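Local coordinates for 2OG-Fe dioxygenase family protein (Methylibium petroleiphilum, PDB 3PL0), which probably acts as a dioxygenase of the 2-oxoglutarate- and iron-dependent type, built on a cupin (double-stranded beta-helix) fold, at residues 41-46 with 117-122; 54-59 with 66-71; 73-78 with 140-145; 174-179 with 205-210; 182-187 with 223-228. One frame throughout, in Å; residues are numbered along the deposited sequence.

Interaction 1 (41-46 with 117-122)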
# COMPACT_ATOMS: atom_id res chain seq x y z
N ASP A 41 9.77 -1.94 -17.02
CA ASP A 41 10.04 -3.36 -17.25
C ASP A 41 10.64 -4.02 -16.01
O ASP A 41 10.37 -5.19 -15.72
CB ASP A 41 10.96 -3.57 -18.46
CG ASP A 41 10.26 -3.28 -19.80
OD1 ASP A 41 9.04 -3.00 -19.80
OD2 ASP A 41 10.94 -3.31 -20.85
N ALA A 42 11.49 -3.26 -15.28
CA ALA A 42 12.10 -3.80 -14.06
C ALA A 42 11.05 -3.98 -12.96
O ALA A 42 11.16 -4.89 -12.18
CB ALA A 42 13.27 -2.93 -13.54
N PHE A 43 10.06 -3.10 -12.88
CA PHE A 43 8.95 -3.29 -11.94
C PHE A 43 8.11 -4.52 -12.33
O PHE A 43 7.65 -5.25 -11.45
CB PHE A 43 8.08 -2.03 -11.82
CG PHE A 43 8.73 -0.97 -11.05
CD1 PHE A 43 8.78 -1.04 -9.66
CD2 PHE A 43 9.33 0.09 -11.69
CE1 PHE A 43 9.44 -0.08 -8.95
CE2 PHE A 43 9.97 1.09 -10.97
CZ PHE A 43 10.03 1.00 -9.61
N ASP A 44 7.96 -4.75 -13.63
CA ASP A 44 7.16 -5.90 -14.09
C ASP A 44 7.69 -7.25 -13.61
O ASP A 44 6.92 -8.19 -13.50
CB ASP A 44 6.98 -5.89 -15.60
CG ASP A 44 5.96 -4.83 -16.07
OD1 ASP A 44 5.14 -4.34 -15.27
OD2 ASP A 44 6.03 -4.45 -17.25
N MSE A 45 8.99 -7.31 -13.29
CA MSE A 45 9.61 -8.51 -12.74
C MSE A 45 8.93 -9.01 -11.47
O MSE A 45 9.05 -10.19 -11.12
CB MSE A 45 11.10 -8.24 -12.44
CG MSE A 45 11.93 -8.00 -13.71
SE MSE A 45 11.93 -9.52 -14.96
CE MSE A 45 12.66 -10.89 -13.79
N MSE A 46 8.22 -8.12 -10.79
CA MSE A 46 7.57 -8.44 -9.54
C MSE A 46 6.22 -9.08 -9.75
O MSE A 46 5.71 -9.73 -8.85
CB MSE A 46 7.37 -7.16 -8.72
CG MSE A 46 8.68 -6.57 -8.12
SE MSE A 46 8.40 -4.77 -7.36
CE MSE A 46 6.80 -5.19 -6.55
N LEU A 117 15.10 -8.20 -6.18
CA LEU A 117 15.01 -7.54 -7.47
C LEU A 117 15.46 -6.10 -7.34
O LEU A 117 15.20 -5.47 -6.31
CB LEU A 117 13.55 -7.56 -7.99
CG LEU A 117 13.00 -8.91 -8.46
CD1 LEU A 117 11.48 -8.79 -8.74
CD2 LEU A 117 13.75 -9.42 -9.70
N PRO A 118 16.08 -5.56 -8.38
CA PRO A 118 16.51 -4.19 -8.30
C PRO A 118 15.37 -3.23 -8.09
O PRO A 118 15.50 -2.30 -7.30
CB PRO A 118 17.23 -3.97 -9.64
CG PRO A 118 17.70 -5.31 -10.02
CD PRO A 118 16.70 -6.27 -9.51
N SER A 119 14.23 -3.47 -8.74
CA SER A 119 13.10 -2.59 -8.62
C SER A 119 12.52 -2.56 -7.20
O SER A 119 11.98 -1.55 -6.78
CB SER A 119 12.00 -2.98 -9.61
OG SER A 119 11.55 -4.32 -9.41
N TRP A 120 12.59 -3.68 -6.51
CA TRP A 120 12.08 -3.73 -5.13
C TRP A 120 12.79 -2.71 -4.23
O TRP A 120 12.14 -1.85 -3.63
CB TRP A 120 12.22 -5.14 -4.53
CG TRP A 120 11.65 -5.25 -3.13
CD1 TRP A 120 12.35 -5.25 -1.94
CD2 TRP A 120 10.26 -5.31 -2.76
NE1 TRP A 120 11.48 -5.32 -0.87
CE2 TRP A 120 10.19 -5.37 -1.35
CE3 TRP A 120 9.07 -5.36 -3.49
CZ2 TRP A 120 8.98 -5.47 -0.66
CZ3 TRP A 120 7.86 -5.45 -2.81
CH2 TRP A 120 7.82 -5.48 -1.41
N SER A 121 14.12 -2.79 -4.17
CA SER A 121 14.88 -1.78 -3.40
C SER A 121 14.70 -0.35 -3.92
O SER A 121 14.53 0.56 -3.12
CB SER A 121 16.37 -2.12 -3.36
OG SER A 121 16.58 -3.26 -2.55
N ALA A 122 14.68 -0.16 -5.23
CA ALA A 122 14.51 1.16 -5.82
C ALA A 122 13.19 1.79 -5.34
O ALA A 122 13.14 2.95 -4.94
CB ALA A 122 14.56 1.08 -7.38
O HOH W 1 13.86 -5.62 -11.05
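F43 and S119 mark the closest passage of the two backbones, with CA atoms 5.4 Å apart where helix 40-44 meets the first turn of helix 118-134. The small A42 and S119 let the helices come this near. S119 OG donates to A42 O at 2.9 Å, from well above the carbonyl plane; with chi1 at 59° the hydroxyl stands between its own backbone N and carbonyl carbon, turned at the neighbouring helix. Its CB lies over one face of the F43 ring, a CH-pi contact 4.0 Å from the centroid. L117 CD1 packs on M46 CG at 3.6 Å and on M45 CB. The selenomethionine M46, extended to SE, brings that atom to the edge of the W120 six-membered ring, a Met-aromatic contact, and the turn at chi3 lays CE 3.8 Å from W120 CE3. A water donates to A42 O and accepts from S119 N at 3.2 Å. A42 O thus has polar partners within an otherwise apolar joint.

Interaction 2 (54-59 with 66-71)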
# COMPACT_ATOMS: atom_id res chain seq x y z
N ALA A 54 -0.16 -16.26 -0.33
CA ALA A 54 -0.77 -17.27 0.55
C ALA A 54 -2.19 -16.88 0.97
O ALA A 54 -2.49 -15.71 1.16
CB ALA A 54 0.07 -17.49 1.77
N PRO A 55 -3.08 -17.88 1.11
CA PRO A 55 -4.43 -17.53 1.51
C PRO A 55 -4.38 -16.96 2.91
O PRO A 55 -3.59 -17.45 3.71
CB PRO A 55 -5.18 -18.86 1.49
CG PRO A 55 -4.11 -19.93 1.50
CD PRO A 55 -2.87 -19.33 0.93
N ASP A 56 -5.16 -15.91 3.16
CA ASP A 56 -5.31 -15.33 4.48
C ASP A 56 -6.58 -15.94 5.05
O ASP A 56 -7.68 -15.51 4.73
CB ASP A 56 -5.42 -13.79 4.39
CG ASP A 56 -5.76 -13.12 5.74
OD1 ASP A 56 -5.94 -13.82 6.75
OD2 ASP A 56 -5.88 -11.85 5.77
N LEU A 57 -6.43 -16.94 5.90
CA LEU A 57 -7.56 -17.66 6.44
C LEU A 57 -7.96 -17.13 7.81
O LEU A 57 -8.72 -17.79 8.51
CB LEU A 57 -7.22 -19.14 6.49
CG LEU A 57 -6.79 -19.74 5.13
CD1 LEU A 57 -6.23 -21.13 5.30
CD2 LEU A 57 -7.94 -19.74 4.13
N HIS A 58 -7.52 -15.93 8.19
CA HIS A 58 -7.74 -15.45 9.56
C HIS A 58 -9.20 -15.01 9.75
O HIS A 58 -9.83 -15.39 10.71
CB HIS A 58 -6.75 -14.34 9.96
CG HIS A 58 -5.30 -14.78 10.09
ND1 HIS A 58 -4.85 -15.61 11.09
CD2 HIS A 58 -4.20 -14.45 9.36
CE1 HIS A 58 -3.54 -15.79 10.97
NE2 HIS A 58 -3.12 -15.10 9.93
N LEU A 59 -9.73 -14.22 8.83
CA LEU A 59 -11.13 -13.78 8.94
C LEU A 59 -12.10 -14.80 8.33
O LEU A 59 -11.78 -15.56 7.40
CB LEU A 59 -11.34 -12.41 8.27
CG LEU A 59 -10.92 -11.16 9.09
CD1 LEU A 59 -11.01 -9.84 8.28
CD2 LEU A 59 -11.77 -11.05 10.38
N ARG A 66 -9.06 -13.39 0.22
CA ARG A 66 -7.83 -12.59 0.33
C ARG A 66 -6.58 -13.47 0.36
O ARG A 66 -6.50 -14.43 1.09
CB ARG A 66 -7.90 -11.73 1.58
CG ARG A 66 -6.69 -10.78 1.71
CD ARG A 66 -6.99 -9.62 2.60
NE ARG A 66 -7.13 -10.04 4.00
CZ ARG A 66 -7.98 -9.47 4.86
NH1 ARG A 66 -8.77 -8.49 4.45
NH2 ARG A 66 -8.05 -9.88 6.12
N TYR A 67 -5.62 -13.13 -0.48
CA TYR A 67 -4.29 -13.68 -0.46
C TYR A 67 -3.26 -12.60 -0.20
O TYR A 67 -3.39 -11.45 -0.69
CB TYR A 67 -3.98 -14.32 -1.81
CG TYR A 67 -5.01 -15.35 -2.23
CD1 TYR A 67 -6.22 -14.97 -2.84
CD2 TYR A 67 -4.81 -16.70 -2.00
CE1 TYR A 67 -7.17 -15.89 -3.21
CE2 TYR A 67 -5.76 -17.63 -2.38
CZ TYR A 67 -6.92 -17.23 -2.99
OH TYR A 67 -7.86 -18.17 -3.33
N ARG A 68 -2.20 -12.97 0.50
CA ARG A 68 -1.17 -12.01 0.87
C ARG A 68 0.10 -12.69 1.33
O ARG A 68 0.18 -13.92 1.49
CB ARG A 68 -1.68 -11.13 2.02
CG ARG A 68 -1.83 -11.89 3.34
CD ARG A 68 -2.75 -11.23 4.30
NE ARG A 68 -2.19 -9.98 4.82
CZ ARG A 68 -2.87 -9.10 5.54
NH1 ARG A 68 -4.13 -9.32 5.87
NH2 ARG A 68 -2.26 -7.98 5.94
N ARG A 69 1.10 -11.85 1.49
CA ARG A 69 2.34 -12.18 2.17
C ARG A 69 2.80 -10.90 2.84
O ARG A 69 2.16 -9.84 2.63
CB ARG A 69 3.39 -12.65 1.19
CG ARG A 69 3.18 -14.08 0.67
CD ARG A 69 4.27 -14.44 -0.27
NE ARG A 69 4.01 -15.76 -0.80
CZ ARG A 69 4.18 -16.90 -0.14
NH1 ARG A 69 4.71 -16.94 1.08
NH2 ARG A 69 3.83 -18.02 -0.73
N HIS A 70 3.82 -11.01 3.69
CA HIS A 70 4.24 -9.93 4.59
C HIS A 70 5.75 -9.96 4.77
O HIS A 70 6.38 -11.03 4.81
CB HIS A 70 3.50 -10.11 5.92
CG HIS A 70 3.83 -9.09 6.97
ND1 HIS A 70 4.16 -9.44 8.26
CD2 HIS A 70 3.83 -7.73 6.93
CE1 HIS A 70 4.37 -8.34 8.96
NE2 HIS A 70 4.15 -7.29 8.19
N GLY A 71 6.36 -8.78 4.82
CA GLY A 71 7.79 -8.70 5.01
C GLY A 71 8.15 -7.33 5.51
O GLY A 71 7.44 -6.35 5.21
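A54 and R68 exchange both backbone hydrogen bonds of an antiparallel hydrogen-bonded pair, R68 N to A54 O being the shorter at 2.8 Å. D56 N extends the ladder to R66 O, a nearly straight bond of 169°. P55, which has no N-H to give, suits the non-hydrogen-bonded pair with Y67, and its CB packs 4.1 Å from Y67 CE2. The charged contacts converge on D56 OD2. R66 grips it side-on through NE at 2.8 Å and NH2 at 3.0 Å, the oxygen lying in the guanidinium plane; R68 NH1 adds a third bond of 3.1 Å. D56 gets there because its CG is anti to the backbone N (chi1 173°), which swings the carboxylate across to strand 65-77. The other oxygen, OD1, accepts from H58 N and closes an Asx turn, so the carboxylate is held at both ends. An asparagine at D56 would probably leave the two arginines without the negative charge they share. This hairpin of strands 54-55 and 65-77 lies at the protein surface, where R66 rests on F149 and I151 of strand 141-152, R68 makes a cation-pi contact with F107, and Y67 OH bonds E154.

Interaction 3 (73-78 with 140-145)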
# COMPACT_ATOMS: atom_id res chain seq x y z
N PHE A 73 11.33 -4.33 6.76
CA PHE A 73 12.60 -3.79 6.42
C PHE A 73 12.88 -2.60 7.30
O PHE A 73 11.96 -2.05 7.93
CB PHE A 73 12.59 -3.34 4.95
CG PHE A 73 12.12 -4.40 4.01
CD1 PHE A 73 10.75 -4.63 3.83
CD2 PHE A 73 13.02 -5.18 3.30
CE1 PHE A 73 10.30 -5.62 2.97
CE2 PHE A 73 12.57 -6.18 2.44
CZ PHE A 73 11.19 -6.40 2.28
N MSE A 74 14.16 -2.23 7.32
CA MSE A 74 14.59 -0.96 7.91
C MSE A 74 15.45 -0.22 6.89
O MSE A 74 16.38 -0.79 6.27
CB MSE A 74 15.35 -1.14 9.23
CG MSE A 74 15.58 0.16 10.04
SE MSE A 74 16.26 -0.18 11.87
CE MSE A 74 18.04 -0.84 11.36
N GLN A 75 15.10 1.04 6.70
CA GLN A 75 15.79 1.91 5.82
C GLN A 75 16.51 2.93 6.67
O GLN A 75 15.90 3.54 7.52
CB GLN A 75 14.84 2.64 4.90
CG GLN A 75 15.55 3.60 3.95
CD GLN A 75 14.60 4.31 3.00
OE1 GLN A 75 13.41 4.34 3.22
NE2 GLN A 75 15.16 4.94 1.95
N THR A 76 17.80 3.08 6.42
CA THR A 76 18.58 4.17 6.97
C THR A 76 18.79 5.22 5.88
O THR A 76 19.13 4.91 4.75
CB THR A 76 19.93 3.65 7.53
OG1 THR A 76 19.68 2.51 8.36
CG2 THR A 76 20.69 4.74 8.32
N LEU A 77 18.56 6.48 6.22
CA LEU A 77 18.64 7.54 5.23
C LEU A 77 20.03 8.11 4.93
O LEU A 77 20.32 8.42 3.77
CB LEU A 77 17.70 8.67 5.65
CG LEU A 77 16.24 8.22 5.50
CD1 LEU A 77 15.36 9.15 6.26
CD2 LEU A 77 15.85 8.17 4.00
N GLN A 78 20.87 8.28 5.95
CA GLN A 78 22.22 8.82 5.76
C GLN A 78 23.15 8.09 6.72
O GLN A 78 23.02 8.22 7.92
CB GLN A 78 22.28 10.34 6.01
CG GLN A 78 21.58 11.20 4.94
CD GLN A 78 22.20 11.08 3.55
OE1 GLN A 78 23.08 10.26 3.31
NE2 GLN A 78 21.71 11.90 2.63
N GLY A 140 16.84 9.11 11.58
CA GLY A 140 16.94 8.82 10.16
C GLY A 140 16.64 7.38 9.75
O GLY A 140 17.22 6.89 8.78
N ARG A 141 15.73 6.69 10.46
CA ARG A 141 15.36 5.31 10.14
C ARG A 141 13.87 5.18 9.91
O ARG A 141 13.07 5.64 10.71
CB ARG A 141 15.70 4.32 11.27
CG ARG A 141 17.16 4.17 11.63
CD ARG A 141 17.31 3.10 12.69
NE ARG A 141 18.65 3.05 13.27
CZ ARG A 141 19.68 2.38 12.75
NH1 ARG A 141 19.56 1.70 11.60
NH2 ARG A 141 20.86 2.41 13.38
N TRP A 142 13.48 4.53 8.83
CA TRP A 142 12.12 4.08 8.64
C TRP A 142 11.99 2.59 8.91
O TRP A 142 12.81 1.77 8.48
CB TRP A 142 11.65 4.31 7.17
CG TRP A 142 11.38 5.74 6.75
CD1 TRP A 142 11.95 6.42 5.71
CD2 TRP A 142 10.43 6.63 7.32
NE1 TRP A 142 11.42 7.68 5.60
CE2 TRP A 142 10.50 7.84 6.60
CE3 TRP A 142 9.55 6.53 8.40
CZ2 TRP A 142 9.67 8.93 6.89
CZ3 TRP A 142 8.73 7.61 8.69
CH2 TRP A 142 8.80 8.79 7.94
N TYR A 143 10.91 2.23 9.59
CA TYR A 143 10.48 0.87 9.76
C TYR A 143 9.33 0.64 8.80
O TYR A 143 8.26 1.28 8.92
CB TYR A 143 10.03 0.63 11.20
CG TYR A 143 11.17 0.90 12.15
CD1 TYR A 143 11.46 2.19 12.56
CD2 TYR A 143 12.03 -0.13 12.56
CE1 TYR A 143 12.57 2.44 13.42
CE2 TYR A 143 13.09 0.10 13.40
CZ TYR A 143 13.36 1.39 13.82
OH TYR A 143 14.41 1.64 14.65
N ILE A 144 9.58 -0.25 7.85
CA ILE A 144 8.73 -0.46 6.65
C ILE A 144 8.11 -1.85 6.73
O ILE A 144 8.82 -2.86 6.88
CB ILE A 144 9.60 -0.38 5.35
CG1 ILE A 144 10.35 0.95 5.29
CG2 ILE A 144 8.76 -0.65 4.08
CD1 ILE A 144 11.31 1.08 4.12
N GLU A 145 6.80 -1.92 6.56
CA GLU A 145 6.14 -3.20 6.31
C GLU A 145 5.61 -3.25 4.87
O GLU A 145 5.16 -2.23 4.34
CB GLU A 145 5.01 -3.43 7.31
CG GLU A 145 5.46 -3.36 8.78
CD GLU A 145 4.42 -3.87 9.80
OE1 GLU A 145 3.85 -4.97 9.61
OE2 GLU A 145 4.22 -3.18 10.84
O HOH W 2 19.99 7.72 8.88
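G140 O accepts two bonds, from L77 N at 2.9 Å, nearly in line with the C=O, and from a water. It stands at one end of an antiparallel ladder in the large sheet of this cupin fold, in which strands 65-77 and 141-152 are neighbours. Q75 and W142 exchange the next two bonds, F73 and I144 two more. G140 has a positive phi of 57°, a backbone shape that glycine adopts readily. On one face, the long unbranched chain of the selenomethionine M74 runs alongside Y143. CG anti to the backbone N (chi1 -168°) carries it over the ring, where, in one of its two conformers, SE makes an oblique Met-aromatic contact. F73, Q75, W142 and I144 share the face toward helix 118-134, which suits their mostly apolar character: I144 CD1 lies 3.9 Å from Q75 CB. The Q75 amide there is buried; its NE2 bonds V125 O of that helix, while OE1, which has no hydrogen-bond partner, lies at the edge of the indole, 3.6 Å from W142 CD1.

Interaction 4 (174-179 with 205-210)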
# COMPACT_ATOMS: atom_id res chain seq x y z
N ALA A 174 2.22 4.02 1.10
CA ALA A 174 2.12 3.97 -0.36
C ALA A 174 1.29 2.78 -0.72
O ALA A 174 1.59 1.66 -0.31
CB ALA A 174 3.48 3.82 -1.01
N VAL A 175 0.24 3.03 -1.49
CA VAL A 175 -0.54 1.96 -2.12
C VAL A 175 -0.15 1.88 -3.60
O VAL A 175 -0.42 2.82 -4.37
CB VAL A 175 -2.03 2.22 -2.03
CG1 VAL A 175 -2.82 1.05 -2.69
CG2 VAL A 175 -2.47 2.40 -0.56
N VAL A 176 0.46 0.78 -4.01
CA VAL A 176 0.93 0.62 -5.39
C VAL A 176 -0.12 -0.25 -6.07
O VAL A 176 -0.46 -1.33 -5.57
CB VAL A 176 2.28 -0.09 -5.47
CG1 VAL A 176 2.71 -0.22 -6.93
CG2 VAL A 176 3.31 0.64 -4.62
N PHE A 177 -0.69 0.23 -7.18
CA PHE A 177 -1.63 -0.58 -7.96
C PHE A 177 -0.85 -1.50 -8.84
O PHE A 177 -0.01 -1.06 -9.62
CB PHE A 177 -2.55 0.28 -8.80
CG PHE A 177 -3.49 -0.52 -9.63
CD1 PHE A 177 -4.57 -1.15 -9.03
CD2 PHE A 177 -3.33 -0.61 -11.00
CE1 PHE A 177 -5.45 -1.92 -9.77
CE2 PHE A 177 -4.20 -1.38 -11.76
CZ PHE A 177 -5.26 -2.04 -11.15
N ILE A 178 -1.09 -2.81 -8.70
CA ILE A 178 -0.28 -3.81 -9.39
C ILE A 178 -1.03 -4.31 -10.63
O ILE A 178 -0.44 -4.43 -11.69
CB ILE A 178 0.04 -4.93 -8.46
CG1 ILE A 178 0.89 -4.38 -7.28
CG2 ILE A 178 0.69 -6.13 -9.17
CD1 ILE A 178 2.33 -3.98 -7.67
N GLY A 179 -2.31 -4.60 -10.49
CA GLY A 179 -3.14 -4.92 -11.64
C GLY A 179 -4.53 -5.32 -11.24
O GLY A 179 -4.85 -5.43 -10.05
N GLN A 205 -3.89 1.75 -14.05
CA GLN A 205 -2.64 1.44 -14.76
C GLN A 205 -1.62 0.88 -13.79
O GLN A 205 -1.30 1.51 -12.79
CB GLN A 205 -2.08 2.67 -15.48
CG GLN A 205 -2.97 3.22 -16.59
CD GLN A 205 -3.42 2.16 -17.58
OE1 GLN A 205 -4.60 2.09 -17.95
NE2 GLN A 205 -2.48 1.31 -18.00
N PRO A 206 -1.08 -0.31 -14.08
CA PRO A 206 -0.10 -0.85 -13.16
C PRO A 206 1.03 0.11 -12.87
O PRO A 206 1.44 0.86 -13.75
CB PRO A 206 0.41 -2.08 -13.88
CG PRO A 206 -0.78 -2.55 -14.65
CD PRO A 206 -1.44 -1.30 -15.12
N TRP A 207 1.48 0.10 -11.63
CA TRP A 207 2.54 0.96 -11.12
C TRP A 207 2.07 2.40 -10.95
O TRP A 207 2.91 3.29 -10.81
CB TRP A 207 3.83 0.85 -11.96
CG TRP A 207 4.14 -0.56 -12.16
CD1 TRP A 207 4.10 -1.25 -13.33
CD2 TRP A 207 4.45 -1.49 -11.15
NE1 TRP A 207 4.40 -2.55 -13.11
CE2 TRP A 207 4.62 -2.73 -11.78
CE3 TRP A 207 4.69 -1.40 -9.78
CZ2 TRP A 207 4.95 -3.86 -11.08
CZ3 TRP A 207 5.02 -2.52 -9.10
CH2 TRP A 207 5.15 -3.73 -9.73
N THR A 208 0.75 2.63 -10.92
CA THR A 208 0.25 3.86 -10.39
C THR A 208 0.39 3.75 -8.86
O THR A 208 0.05 2.71 -8.28
CB THR A 208 -1.22 4.15 -10.78
OG1 THR A 208 -1.36 4.10 -12.22
CG2 THR A 208 -1.62 5.55 -10.25
N VAL A 209 0.91 4.80 -8.23
CA VAL A 209 1.11 4.83 -6.78
C VAL A 209 0.38 5.97 -6.04
O VAL A 209 0.47 7.12 -6.40
CB VAL A 209 2.59 4.84 -6.44
CG1 VAL A 209 2.76 4.67 -4.95
CG2 VAL A 209 3.27 3.71 -7.21
N LEU A 210 -0.35 5.60 -4.98
CA LEU A 210 -0.98 6.57 -4.12
C LEU A 210 -0.10 6.73 -2.90
O LEU A 210 0.08 5.77 -2.15
CB LEU A 210 -2.37 6.07 -3.69
CG LEU A 210 -3.14 6.84 -2.60
CD1 LEU A 210 -3.40 8.25 -3.08
CD2 LEU A 210 -4.44 6.10 -2.26
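I178 CD1 and V176 CG1 form a notch against which the CE3/CZ3 side of the W207 indole lies. I178 CD1 comes within 3.4 Å of W207 CZ3 and V176 CG1 within 3.7 Å of W207 CE3, both meeting the ring obliquely. V209 CG2 lies 4.0 Å from V176 CG1, and the beta-branched valines give this side of the strand pair a compact, knobbly relief. F177 turns elsewhere: CG anti to its backbone N (chi1 178°) sets the ring with its edge against the Q205 carbonyl, CD2 lying 3.4 Å from Q205 O. P206, whose rigid ring suits the second position of the type II turn Q205-T208, rests CB on I178 O at 3.3 Å. The turn is closed by T208 N and T208 OG1, both donating to Q205 O, while W207 N bonds F177 O at 2.8 Å. Replacing W207 with an alanine would probably open a gap beside I178 and V176 and leave D44, which bonds W207 NE1, without that partner. The bond from F177 N to T208 O leads from the turn into the V176-V209 and V175-L210 pairs, an antiparallel pairing characteristic of the double-stranded beta-helix of cupins.

Interaction 5 (182-187 with 223-228)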
# COMPACT_ATOMS: atom_id res chain seq x y z
N GLY A 182 -11.16 -8.58 -14.77
CA GLY A 182 -12.46 -9.17 -14.63
C GLY A 182 -13.33 -8.51 -13.59
O GLY A 182 -14.30 -9.12 -13.14
N VAL A 183 -12.99 -7.29 -13.18
CA VAL A 183 -13.71 -6.62 -12.10
C VAL A 183 -14.02 -5.16 -12.39
O VAL A 183 -13.29 -4.49 -13.14
CB VAL A 183 -12.96 -6.71 -10.73
CG1 VAL A 183 -12.73 -8.19 -10.34
CG2 VAL A 183 -11.61 -5.95 -10.77
N ARG A 184 -15.08 -4.65 -11.79
CA ARG A 184 -15.21 -3.21 -11.59
C ARG A 184 -15.36 -2.94 -10.08
O ARG A 184 -15.14 -3.83 -9.25
CB ARG A 184 -16.34 -2.63 -12.41
CG ARG A 184 -17.69 -3.11 -12.01
CD ARG A 184 -18.79 -2.55 -12.96
NE ARG A 184 -19.85 -3.54 -13.03
CZ ARG A 184 -20.78 -3.74 -12.10
NH1 ARG A 184 -20.83 -2.98 -11.01
NH2 ARG A 184 -21.68 -4.71 -12.27
N GLY A 185 -15.68 -1.70 -9.71
CA GLY A 185 -15.54 -1.33 -8.31
C GLY A 185 -14.06 -1.14 -7.98
O GLY A 185 -13.26 -0.86 -8.86
N GLY A 186 -13.69 -1.32 -6.73
CA GLY A 186 -12.33 -1.06 -6.29
C GLY A 186 -11.90 0.38 -6.54
O GLY A 186 -10.80 0.64 -6.96
N GLU A 187 -12.82 1.30 -6.32
CA GLU A 187 -12.53 2.70 -6.44
C GLU A 187 -11.90 3.14 -5.14
O GLU A 187 -12.39 2.79 -4.08
CB GLU A 187 -13.85 3.43 -6.61
CG GLU A 187 -13.74 4.90 -6.68
CD GLU A 187 -15.11 5.53 -6.87
OE1 GLU A 187 -15.92 5.54 -5.90
OE2 GLU A 187 -15.34 5.99 -8.02
N PRO A 223 -15.84 -2.08 -2.67
CA PRO A 223 -15.80 -3.51 -3.00
C PRO A 223 -15.67 -3.79 -4.51
O PRO A 223 -16.10 -2.98 -5.36
CB PRO A 223 -17.16 -4.04 -2.48
CG PRO A 223 -17.64 -3.03 -1.56
CD PRO A 223 -17.09 -1.70 -1.98
N LEU A 224 -15.08 -4.93 -4.83
CA LEU A 224 -15.00 -5.40 -6.21
C LEU A 224 -16.33 -6.02 -6.60
O LEU A 224 -17.05 -6.47 -5.76
CB LEU A 224 -13.87 -6.43 -6.40
CG LEU A 224 -12.50 -6.04 -5.90
CD1 LEU A 224 -11.57 -7.22 -6.11
CD2 LEU A 224 -12.03 -4.80 -6.62
N LEU A 225 -16.66 -5.94 -7.89
CA LEU A 225 -17.82 -6.62 -8.44
C LEU A 225 -17.34 -7.23 -9.72
O LEU A 225 -16.72 -6.54 -10.57
CB LEU A 225 -18.97 -5.65 -8.66
CG LEU A 225 -19.50 -4.94 -7.39
CD1 LEU A 225 -19.96 -3.54 -7.73
CD2 LEU A 225 -20.62 -5.78 -6.66
N PRO A 226 -17.57 -8.53 -9.87
CA PRO A 226 -17.16 -9.22 -11.08
C PRO A 226 -17.80 -8.63 -12.33
O PRO A 226 -18.95 -8.33 -12.31
CB PRO A 226 -17.68 -10.66 -10.87
CG PRO A 226 -17.88 -10.79 -9.40
CD PRO A 226 -18.19 -9.43 -8.87
N LEU A 227 -17.07 -8.49 -13.42
CA LEU A 227 -17.68 -8.03 -14.67
C LEU A 227 -18.62 -9.08 -15.24
O LEU A 227 -19.69 -8.76 -15.80
CB LEU A 227 -16.61 -7.68 -15.69
CG LEU A 227 -15.81 -6.42 -15.33
CD1 LEU A 227 -14.63 -6.24 -16.29
CD2 LEU A 227 -16.72 -5.20 -15.31
N ASP A 228 -18.22 -10.35 -15.12
CA ASP A 228 -18.97 -11.47 -15.70
C ASP A 228 -19.30 -12.48 -14.58
O ASP A 228 -18.72 -13.57 -14.54
CB ASP A 228 -18.17 -12.11 -16.86
CG ASP A 228 -18.99 -13.17 -17.65
OD1 ASP A 228 -20.21 -13.34 -17.34
OD2 ASP A 228 -18.39 -13.82 -18.56
O HOH W 3 -15.56 -11.16 -14.44
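R184 and L225 form the hydrogen-bonded pair at the middle of this short antiparallel ladder, R184 N giving to L225 O at 2.8 Å. Along the arginine chain, CB touches L227 CD2 at 3.9 Å; CG, placed between the backbone N and carbonyl carbon by a chi1 of 65°, lies near L225 O and the same L227 methyl; CD still brushes that methyl. After a bend at chi3 the guanidinium lies with one face over L225 CB, and NH1 comes to 3.4 Å from L225 CD1. A long aliphatic stem with a charged end suits this exposed place, sheltering two leucines while its tip stays polar. Flanking bonds lengthen the ladder: L227 N to G182 O is nearly straight at 174°, and G186 N reaches P223 O at 3.2 Å. G185 has to be glycine, because a CB would collide with P223 O and, at these backbone angles, with the preceding carbonyl. At G186 a CB would strike L224 CD2, which packs 3.8 Å from G186 CA. The pair belongs to a three-stranded sheet with strand 183-192 between 217-226 and 198-201; V183 touches A236, while L224 and P226 rest on T153.

Interactions 2, 3 and 4 all belong to the large antiparallel sheet, and strand 65-77 serves both interaction 2 and interaction 3. These two meet where H70 NE2 lies 2.7 Å from E145 OE1, a probable hydrogen bond. Interaction 1 packs helices against the sheet: D44 OD1 is 2.9 Å from W207 NE1 of interaction 4, and W120 NE1 lies 3.3 Å from F73 CZ of interaction 3. Interactions 4 and 5 alternate along the chain, strands 172-181 and 209-213 leading on to 183-192 and 217-226. Interaction 5 is remote from interaction 3, their centres about 35 Å apart across the middle of the chain. A glycerol, probably from crystallisation, sits about 4 Å from the Y67 side chain of interaction 2.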